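Local coordinates for TATA-box-binding protein (Methanococcus jannaschii, PDB 2Z8U) that probably binds the TATA box of archaeal promoters and serves as a general factor for starting transcription by RNA polymerase, at residues P11-V19 with E168-L179; I28-L37 with I87-V98. One frame throughout, in Å; residues are numbered along the deposited sequence.

Contact 1 and contact 2 lie on opposite sides of the chain's centre, their own centres 36 Å apart and their nearest atoms about 14 Å from each other. Along the chain contact 2 is nested within the loop that contact 1 closes: strand 14-23 leads into helix 30-36, helix 77-94 runs just past the first repeat, and helix 168-183 comes last. Contact 2 belongs mainly to the first repeat, where helix 30-36 packs on the end of helix 77-94 and the residues after it, whereas contact 1 brings residues 11-15 onto the long helix of the second. Both rest on one antiparallel sheet, whose neighbouring strands 14-23 and 105-114 join the two halves of the TBP saddle.

Contact 1 (P11-V19 with E168-L179)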
loop_
_atom_site.group_PDB
_atom_site.type_symbol
_atom_site.label_atom_id
_atom_site.label_comp_id
_atom_site.label_asym_id
_atom_site.label_seq_id
_atom_site.Cartn_x
_atom_site.Cartn_y
_atom_site.Cartn_z
ATOM N N PRO B 11 -7.279 32.383 25.794
ATOM C CA PRO B 11 -7.449 30.940 25.772
ATOM C C PRO B 11 -6.540 30.272 26.802
ATOM O O PRO B 11 -5.336 30.546 26.850
ATOM C CB PRO B 11 -7.025 30.558 24.353
ATOM C CG PRO B 11 -7.354 31.758 23.536
ATOM C CD PRO B 11 -7.193 32.960 24.437
ATOM N N GLU B 12 -7.132 29.408 27.622
ATOM C CA GLU B 12 -6.389 28.701 28.652
ATOM C C GLU B 12 -6.737 27.220 28.638
ATOM O O GLU B 12 -7.870 26.865 28.335
ATOM C CB GLU B 12 -6.718 29.320 30.015
ATOM C CG GLU B 12 -5.676 29.056 31.075
ATOM C CD GLU B 12 -5.931 29.813 32.376
ATOM O OE1 GLU B 12 -5.441 29.337 33.411
ATOM O OE2 GLU B 12 -6.620 30.849 32.373
ATOM N N ILE B 13 -5.760 26.373 28.979
ATOM C CA ILE B 13 -5.916 24.925 29.031
ATOM C C ILE B 13 -6.587 24.470 30.329
ATOM O O ILE B 13 -6.183 24.879 31.420
ATOM C CB ILE B 13 -4.520 24.216 28.883
ATOM C CG1 ILE B 13 -4.002 24.303 27.438
ATOM C CG2 ILE B 13 -4.515 22.789 29.467
ATOM C CD1 ILE B 13 -4.925 23.716 26.352
ATOM N N LYS B 14 -7.615 23.638 30.197
ATOM C CA LYS B 14 -8.200 22.915 31.331
ATOM C C LYS B 14 -8.056 21.431 31.072
ATOM O O LYS B 14 -8.456 20.958 30.008
ATOM C CB LYS B 14 -9.684 23.277 31.486
ATOM C CG LYS B 14 -10.428 22.400 32.500
ATOM C CD LYS B 14 -11.794 22.991 32.871
ATOM C CE LYS B 14 -12.457 22.202 34.015
ATOM N NZ LYS B 14 -11.478 21.732 35.057
ATOM N N ILE B 15 -7.482 20.692 32.032
ATOM C CA ILE B 15 -7.358 19.245 31.908
ATOM C C ILE B 15 -8.684 18.663 32.384
ATOM O O ILE B 15 -9.199 19.031 33.458
ATOM C CB ILE B 15 -6.178 18.701 32.738
ATOM C CG1 ILE B 15 -4.866 19.397 32.326
ATOM C CG2 ILE B 15 -6.108 17.157 32.670
ATOM C CD1 ILE B 15 -4.477 19.198 30.884
ATOM N N VAL B 16 -9.277 17.826 31.553
ATOM C CA VAL B 16 -10.604 17.308 31.847
ATOM C C VAL B 16 -10.495 15.870 32.308
ATOM O O VAL B 16 -11.213 15.444 33.210
ATOM C CB VAL B 16 -11.590 17.497 30.665
ATOM C CG1 VAL B 16 -12.855 16.677 30.878
ATOM C CG2 VAL B 16 -11.970 18.979 30.526
ATOM N N ASN B 17 -9.572 15.127 31.723
ATOM C CA ASN B 17 -9.304 13.795 32.203
ATOM C C ASN B 17 -7.865 13.368 31.987
ATOM O O ASN B 17 -7.141 13.963 31.206
ATOM C CB ASN B 17 -10.343 12.769 31.667
ATOM C CG ASN B 17 -9.953 12.105 30.335
ATOM O OD1 ASN B 17 -10.773 12.028 29.421
ATOM N ND2 ASN B 17 -8.755 11.550 30.254
ATOM N N VAL B 18 -7.443 12.333 32.702
ATOM C CA VAL B 18 -6.123 11.756 32.455
ATOM C C VAL B 18 -6.262 10.241 32.349
ATOM O O VAL B 18 -7.230 9.684 32.872
ATOM C CB VAL B 18 -5.106 12.115 33.559
ATOM C CG1 VAL B 18 -4.942 13.618 33.720
ATOM C CG2 VAL B 18 -5.478 11.468 34.923
ATOM N N VAL B 19 -5.350 9.598 31.617
ATOM C CA VAL B 19 -5.212 8.139 31.636
ATOM C C VAL B 19 -3.828 7.899 32.245
ATOM O O VAL B 19 -2.865 8.519 31.823
ATOM C CB VAL B 19 -5.335 7.529 30.212
ATOM C CG1 VAL B 19 -5.048 6.000 30.214
ATOM C CG2 VAL B 19 -6.721 7.835 29.607
ATOM N N GLU B 168 0.688 18.500 31.045
ATOM C CA GLU B 168 0.048 19.801 31.083
ATOM C C GLU B 168 0.882 20.860 30.326
ATOM O O GLU B 168 0.333 21.686 29.608
ATOM C CB GLU B 168 -0.187 20.179 32.553
ATOM C CG GLU B 168 -1.369 21.097 32.784
ATOM C CD GLU B 168 -0.963 22.549 32.849
ATOM O OE1 GLU B 168 0.238 22.813 33.078
ATOM O OE2 GLU B 168 -1.844 23.420 32.671
ATOM N N GLU B 169 2.206 20.815 30.474
ATOM C CA GLU B 169 3.108 21.699 29.708
ATOM C C GLU B 169 2.990 21.505 28.195
ATOM O O GLU B 169 2.967 22.482 27.434
ATOM C CB GLU B 169 4.565 21.533 30.142
ATOM C CG GLU B 169 4.986 20.114 30.514
ATOM C CD GLU B 169 4.777 19.786 32.000
ATOM O OE1 GLU B 169 5.763 19.378 32.655
ATOM O OE2 GLU B 169 3.636 19.916 32.507
ATOM N N ASP B 170 2.921 20.251 27.761
ATOM C CA ASP B 170 2.647 19.964 26.346
ATOM C C ASP B 170 1.285 20.487 25.884
ATOM O O ASP B 170 1.133 20.818 24.722
ATOM C CB ASP B 170 2.704 18.467 26.045
ATOM C CG ASP B 170 4.116 17.952 25.838
ATOM O OD1 ASP B 170 5.062 18.759 25.691
ATOM O OD2 ASP B 170 4.274 16.719 25.853
ATOM N N ALA B 171 0.289 20.510 26.768
ATOM C CA ALA B 171 -1.052 21.015 26.398
ATOM C C ALA B 171 -0.996 22.491 26.047
ATOM O O ALA B 171 -1.641 22.954 25.084
ATOM C CB ALA B 171 -2.060 20.781 27.541
ATOM N N LYS B 172 -0.228 23.222 26.854
ATOM C CA LYS B 172 0.025 24.650 26.648
ATOM C C LYS B 172 0.741 24.906 25.325
ATOM O O LYS B 172 0.362 25.806 24.577
ATOM C CB LYS B 172 0.857 25.211 27.804
ATOM C CG LYS B 172 0.069 25.479 29.079
ATOM C CD LYS B 172 1.012 25.814 30.230
ATOM C CE LYS B 172 0.268 25.870 31.541
ATOM N NZ LYS B 172 1.215 26.052 32.682
ATOM N N ARG B 173 1.777 24.117 25.049
ATOM C CA ARG B 173 2.545 24.207 23.797
ATOM C C ARG B 173 1.679 23.926 22.565
ATOM O O ARG B 173 1.847 24.556 21.514
ATOM C CB ARG B 173 3.703 23.211 23.822
ATOM C CG ARG B 173 4.707 23.420 24.941
ATOM C CD ARG B 173 5.841 22.385 24.875
ATOM N NE ARG B 173 6.318 22.189 23.508
ATOM C CZ ARG B 173 6.427 21.012 22.893
ATOM N NH1 ARG B 173 6.117 19.879 23.517
ATOM N NH2 ARG B 173 6.858 20.969 21.641
ATOM N N ALA B 174 0.774 22.953 22.702
ATOM C CA ALA B 174 -0.217 22.641 21.683
ATOM C C ALA B 174 -1.176 23.813 21.443
ATOM O O ALA B 174 -1.426 24.192 20.289
ATOM C CB ALA B 174 -0.995 21.398 22.090
ATOM N N LEU B 175 -1.713 24.380 22.526
ATOM C CA LEU B 175 -2.603 25.549 22.418
ATOM C C LEU B 175 -1.971 26.732 21.669
ATOM O O LEU B 175 -2.606 27.285 20.774
ATOM C CB LEU B 175 -3.162 25.982 23.781
ATOM C CG LEU B 175 -4.149 27.163 23.781
ATOM C CD1 LEU B 175 -5.434 26.754 23.059
ATOM C CD2 LEU B 175 -4.438 27.604 25.205
ATOM N N LYS B 176 -0.729 27.092 22.006
ATOM C CA LYS B 176 -0.022 28.178 21.297
ATOM C C LYS B 176 0.011 27.923 19.783
ATOM O O LYS B 176 -0.269 28.823 18.989
ATOM C CB LYS B 176 1.394 28.389 21.865
ATOM C CG LYS B 176 2.297 29.344 21.063
ATOM C CD LYS B 176 2.206 30.789 21.552
ATOM C CE LYS B 176 2.722 31.830 20.531
ATOM N NZ LYS B 176 3.995 31.467 19.848
ATOM N N LYS B 177 0.323 26.688 19.395
ATOM C CA LYS B 177 0.383 26.311 17.980
ATOM C C LYS B 177 -0.967 26.354 17.275
ATOM O O LYS B 177 -1.061 26.864 16.165
ATOM C CB LYS B 177 1.049 24.948 17.800
ATOM C CG LYS B 177 2.564 25.054 17.766
ATOM C CD LYS B 177 3.232 23.766 18.205
ATOM C CE LYS B 177 4.752 23.883 18.146
ATOM N NZ LYS B 177 5.276 23.552 16.789
ATOM N N ILE B 178 -2.010 25.844 17.928
ATOM C CA ILE B 178 -3.375 25.929 17.386
ATOM C C ILE B 178 -3.781 27.406 17.180
ATOM O O ILE B 178 -4.182 27.805 16.088
ATOM C CB ILE B 178 -4.361 25.198 18.297
ATOM C CG1 ILE B 178 -4.022 23.702 18.323
ATOM C CG2 ILE B 178 -5.808 25.433 17.863
ATOM C CD1 ILE B 178 -4.450 22.987 19.602
ATOM N N LEU B 179 -3.640 28.207 18.228
ATOM C CA LEU B 179 -3.920 29.644 18.152
ATOM C C LEU B 179 -3.163 30.348 17.028
ATOM O O LEU B 179 -3.746 31.155 16.295
ATOM C CB LEU B 179 -3.621 30.310 19.496
ATOM C CG LEU B 179 -4.509 29.844 20.649
ATOM C CD1 LEU B 179 -4.097 30.523 21.947
ATOM C CD2 LEU B 179 -5.971 30.114 20.327
#
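Ile-13 lies over Ala-171 on the last helix, where the small methyl of the alanine lets a branched side chain come close to the backbone. From its CB the two branches part. CG2, anti to the backbone N (chi1 of CG1 -73°), meets the CB of Ala-171 at 3.7 Å; CG1 and CD1 both rest against the carbonyl O of Ala-171, each at 3.6 Å; and CD1 also reaches the CB of Leu-175, 3.9 Å away. That oxygen accepts from the backbone N of Leu-175 within the helix; the isoleucine, having no donor, adds only van der Waals contact. With an alanine here, CG1, CG2 and CD1 would be gone, which is likely to open a gap above Ala-171 and take away part of the packing on Leu-175 CB.

On one flank Pro-11 continues the apolar row. Its CB touches Leu-179 CD1 at 3.8 Å, and its carbonyl O lies 3.5 Å from Leu-175 CD2. The rigid ring offers a compact apolar patch to the two leucines, one helical turn apart. On the other flank Ile-15 CG1 packs on Glu-168 CG at 3.9 Å. Here the glutamate lends its methylene, its chain bent at chi2 (-95°), while its OE1 forms a salt bridge with Lys-172 NZ, the hydrogen bond in it weak.

Residues 11-13 lead into strand 14-23 alongside the helix; Ile-13 also touches Ile-162 of the sheet, and Leu-175 touches Ala-113, as fits the helix-on-sheet build of the two-repeat TBP saddle.

Contact 2 (I28-L37 with I87-V98); sequences IDLEEVAMIL and IIKELKDAGIDV
Apolar contacts centre on Leu-91, whose CD2 methyl is met by three residues of the segment 28-37: Val-33 CG1 at 3.9 Å, Leu-37 CD2 at 3.9 Å and Ile-36 CG1 at 4.1 Å. Leu-37 crosses Leu-91 at about a right angle and extends the patch to Ile-87. Ile-96, just past the helix end, packs near Ile-36, though the exact place of Ile-36 CD1 is doubtful. The N-to-C directions of the short segments 30-36 and 87-94 stand at 107°. Leucine and beta-branched side chains suit this largely buried interface because their methyls can fill it.

Polar contacts lie at the border. Glu-90 OE1 accepts from a water, 2.9 Å away, that also donates to Ile-36 O, while Leu-37 CD2 touches the same carboxylate.

Helix-end bonds shape both segments. At the start of helix 30-36 the side chain of Asp-29, through OD1, accepts from Glu-32 N as N-cap. A Schellman motif closes helix 77-94 at Gly-95, whose positive phi suits a residue without a side chain and turns the chain so that Ile-96 faces the other helix.

With direct contacts largely apolar and one water bridging the polar groups, the pairing probably depends chiefly on burial and shape rather than on charge.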
loop_
_atom_site.group_PDB
_atom_site.type_symbol
_atom_site.label_atom_id
_atom_site.label_comp_id
_atom_site.label_asym_id
_atom_site.label_seq_id
_atom_site.Cartn_x
_atom_site.Cartn_y
_atom_site.Cartn_z
ATOM N N ILE B 28 0.172 -11.149 40.181
ATOM C CA ILE B 28 -1.016 -10.863 40.976
ATOM C C ILE B 28 -2.082 -11.917 40.703
ATOM O O ILE B 28 -2.388 -12.224 39.549
ATOM C CB ILE B 28 -1.610 -9.458 40.624
ATOM C CG1 ILE B 28 -0.519 -8.364 40.529
ATOM C CG2 ILE B 28 -2.764 -9.093 41.589
ATOM C CD1 ILE B 28 -0.383 -7.431 41.739
ATOM N N ASP B 29 -2.635 -12.478 41.773
ATOM C CA ASP B 29 -3.668 -13.500 41.651
ATOM C C ASP B 29 -4.984 -12.777 41.422
ATOM O O ASP B 29 -5.615 -12.341 42.368
ATOM C CB ASP B 29 -3.671 -14.346 42.938
ATOM C CG ASP B 29 -4.741 -15.420 42.978
ATOM O OD1 ASP B 29 -5.694 -15.448 42.160
ATOM O OD2 ASP B 29 -4.591 -16.282 43.873
ATOM N N LEU B 30 -5.406 -12.666 40.166
ATOM C CA LEU B 30 -6.646 -11.913 39.841
ATOM C C LEU B 30 -7.951 -12.551 40.352
ATOM O O LEU B 30 -8.927 -11.836 40.608
ATOM C CB LEU B 30 -6.731 -11.656 38.325
ATOM C CG LEU B 30 -5.585 -10.794 37.761
ATOM C CD1 LEU B 30 -5.751 -10.616 36.272
ATOM C CD2 LEU B 30 -5.510 -9.422 38.475
ATOM N N GLU B 31 -7.978 -13.877 40.490
ATOM C CA GLU B 31 -9.135 -14.532 41.115
ATOM C C GLU B 31 -9.382 -14.014 42.559
ATOM O O GLU B 31 -10.520 -13.736 42.938
ATOM C CB GLU B 31 -9.018 -16.059 41.078
ATOM C CG GLU B 31 -10.178 -16.764 41.825
ATOM C CD GLU B 31 -10.170 -18.274 41.701
ATOM O OE1 GLU B 31 -9.156 -18.835 41.211
ATOM O OE2 GLU B 31 -11.189 -18.902 42.092
ATOM N N GLU B 32 -8.320 -13.885 43.351
ATOM C CA GLU B 32 -8.431 -13.344 44.700
ATOM C C GLU B 32 -8.738 -11.845 44.705
ATOM O O GLU B 32 -9.465 -11.377 45.564
ATOM C CB GLU B 32 -7.165 -13.633 45.508
ATOM C CG GLU B 32 -7.092 -15.092 45.971
ATOM C CD GLU B 32 -6.016 -15.329 47.013
ATOM O OE1 GLU B 32 -5.253 -14.389 47.316
ATOM O OE2 GLU B 32 -5.938 -16.467 47.521
ATOM N N VAL B 33 -8.197 -11.095 43.743
ATOM C CA VAL B 33 -8.555 -9.660 43.587
ATOM C C VAL B 33 -10.064 -9.549 43.337
ATOM O O VAL B 33 -10.766 -8.746 43.971
ATOM C CB VAL B 33 -7.723 -8.989 42.450
ATOM C CG1 VAL B 33 -8.147 -7.549 42.212
ATOM C CG2 VAL B 33 -6.233 -9.032 42.776
ATOM N N ALA B 34 -10.592 -10.394 42.456
ATOM C CA ALA B 34 -12.032 -10.376 42.194
ATOM C C ALA B 34 -12.876 -10.751 43.415
ATOM O O ALA B 34 -14.016 -10.286 43.557
ATOM C CB ALA B 34 -12.364 -11.267 41.001
ATOM N N MET B 35 -12.324 -11.576 44.306
ATOM C CA MET B 35 -13.016 -11.908 45.556
ATOM C C MET B 35 -13.183 -10.719 46.499
ATOM O O MET B 35 -14.066 -10.719 47.345
ATOM C CB MET B 35 -12.288 -13.011 46.310
ATOM C CG MET B 35 -12.375 -14.351 45.639
ATOM S SD MET B 35 -11.443 -15.537 46.604
ATOM C CE MET B 35 -11.756 -17.022 45.726
ATOM N N ILE B 36 -12.340 -9.714 46.374
ATOM C CA ILE B 36 -12.439 -8.633 47.351
ATOM C C ILE B 36 -12.841 -7.285 46.786
ATOM O O ILE B 36 -13.487 -6.503 47.486
ATOM C CB ILE B 36 -11.181 -8.514 48.231
ATOM C CG1 ILE B 36 -9.955 -8.288 47.365
ATOM C CG2 ILE B 36 -11.069 -9.740 49.189
ATOM C CD1 ILE B 36 -8.670 -8.072 48.116
ATOM N N LEU B 37 -12.477 -6.993 45.546
ATOM C CA LEU B 37 -12.942 -5.745 44.943
ATOM C C LEU B 37 -14.413 -5.824 44.577
ATOM O O LEU B 37 -14.830 -6.723 43.852
ATOM C CB LEU B 37 -12.129 -5.364 43.714
ATOM C CG LEU B 37 -10.635 -5.141 43.911
ATOM C CD1 LEU B 37 -10.044 -4.607 42.611
ATOM C CD2 LEU B 37 -10.359 -4.192 45.073
ATOM N N ILE B 87 -7.356 1.048 46.287
ATOM C CA ILE B 87 -7.390 -0.344 45.795
ATOM C C ILE B 87 -6.213 -1.154 46.346
ATOM O O ILE B 87 -6.411 -2.292 46.801
ATOM C CB ILE B 87 -7.446 -0.376 44.245
ATOM C CG1 ILE B 87 -8.710 0.364 43.739
ATOM C CG2 ILE B 87 -7.306 -1.801 43.695
ATOM C CD1 ILE B 87 -10.033 -0.354 43.963
ATOM N N ILE B 88 -4.999 -0.581 46.285
ATOM C CA ILE B 88 -3.785 -1.206 46.851
ATOM C C ILE B 88 -3.974 -1.592 48.335
ATOM O O ILE B 88 -3.662 -2.712 48.753
ATOM C CB ILE B 88 -2.528 -0.274 46.643
ATOM C CG1 ILE B 88 -2.155 -0.253 45.149
ATOM C CG2 ILE B 88 -1.338 -0.695 47.551
ATOM C CD1 ILE B 88 -0.997 0.666 44.797
ATOM N N LYS B 89 -4.498 -0.656 49.119
ATOM C CA LYS B 89 -4.780 -0.930 50.536
ATOM C C LYS B 89 -5.702 -2.137 50.703
ATOM O O LYS B 89 -5.461 -2.977 51.556
ATOM C CB LYS B 89 -5.377 0.285 51.215
ATOM C CG LYS B 89 -5.755 0.056 52.669
ATOM C CD LYS B 89 -6.142 1.378 53.307
ATOM C CE LYS B 89 -6.363 1.215 54.804
ATOM N NZ LYS B 89 -7.284 0.105 55.154
ATOM N N GLU B 90 -6.768 -2.224 49.912
ATOM C CA GLU B 90 -7.657 -3.391 50.017
ATOM C C GLU B 90 -6.928 -4.681 49.729
ATOM O O GLU B 90 -7.056 -5.656 50.469
ATOM C CB GLU B 90 -8.832 -3.289 49.057
ATOM C CG GLU B 90 -9.826 -2.213 49.387
ATOM C CD GLU B 90 -10.919 -2.229 48.353
ATOM O OE1 GLU B 90 -11.708 -3.195 48.344
ATOM O OE2 GLU B 90 -10.972 -1.304 47.538
ATOM N N LEU B 91 -6.157 -4.694 48.642
ATOM C CA LEU B 91 -5.383 -5.894 48.284
ATOM C C LEU B 91 -4.338 -6.223 49.349
ATOM O O LEU B 91 -4.202 -7.390 49.747
ATOM C CB LEU B 91 -4.742 -5.763 46.882
ATOM C CG LEU B 91 -5.650 -5.316 45.716
ATOM C CD1 LEU B 91 -4.828 -5.386 44.408
ATOM C CD2 LEU B 91 -6.966 -6.070 45.586
ATOM N N LYS B 92 -3.629 -5.207 49.849
ATOM C CA LYS B 92 -2.689 -5.414 50.954
ATOM C C LYS B 92 -3.401 -5.992 52.186
ATOM O O LYS B 92 -2.919 -6.942 52.793
ATOM C CB LYS B 92 -1.937 -4.121 51.333
ATOM C CG LYS B 92 -1.177 -4.231 52.658
ATOM C CD LYS B 92 -0.352 -2.980 52.983
ATOM C CE LYS B 92 0.392 -3.155 54.321
ATOM N NZ LYS B 92 0.745 -1.838 54.933
ATOM N N ASP B 93 -4.544 -5.404 52.542
ATOM C CA ASP B 93 -5.336 -5.858 53.686
ATOM C C ASP B 93 -5.767 -7.311 53.490
ATOM O O ASP B 93 -5.782 -8.100 54.443
ATOM C CB ASP B 93 -6.556 -4.951 53.879
ATOM C CG ASP B 93 -6.210 -3.638 54.541
ATOM O OD1 ASP B 93 -5.046 -3.483 54.986
ATOM O OD2 ASP B 93 -7.091 -2.745 54.589
ATOM N N ALA B 94 -6.104 -7.655 52.244
ATOM C CA ALA B 94 -6.481 -9.016 51.875
ATOM C C ALA B 94 -5.334 -10.023 51.914
ATOM O O ALA B 94 -5.574 -11.220 51.851
ATOM C CB ALA B 94 -7.152 -9.048 50.510
ATOM N N GLY B 95 -4.106 -9.545 52.072
ATOM C CA GLY B 95 -2.950 -10.428 52.117
ATOM C C GLY B 95 -2.351 -10.644 50.732
ATOM O O GLY B 95 -1.543 -11.551 50.537
ATOM N N ILE B 96 -2.758 -9.822 49.770
ATOM C CA ILE B 96 -2.212 -9.907 48.414
ATOM C C ILE B 96 -0.981 -9.038 48.329
ATOM O O ILE B 96 -0.995 -7.865 48.729
ATOM C CB ILE B 96 -3.252 -9.524 47.315
ATOM C CG1 ILE B 96 -4.338 -10.600 47.232
ATOM C CG2 ILE B 96 -2.563 -9.415 45.959
ATOM C CD1 ILE B 96 -5.748 -10.108 46.890
ATOM N N ASP B 97 0.096 -9.619 47.825
ATOM C CA ASP B 97 1.361 -8.941 47.785
ATOM C C ASP B 97 1.361 -7.802 46.754
ATOM O O ASP B 97 1.273 -8.066 45.557
ATOM C CB ASP B 97 2.468 -9.921 47.444
ATOM C CG ASP B 97 3.831 -9.315 47.619
ATOM O OD1 ASP B 97 3.964 -8.412 48.472
ATOM O OD2 ASP B 97 4.769 -9.722 46.899
ATOM N N VAL B 98 1.471 -6.563 47.238
ATOM C CA VAL B 98 1.445 -5.353 46.380
ATOM C C VAL B 98 2.515 -4.340 46.759
ATOM O O VAL B 98 3.015 -4.337 47.881
ATOM C CB VAL B 98 0.031 -4.666 46.320
ATOM C CG1 VAL B 98 -0.970 -5.522 45.570
ATOM C CG2 VAL B 98 -0.482 -4.344 47.700
HETATM O O HOH W 1 -14.573 -3.631 47.887
#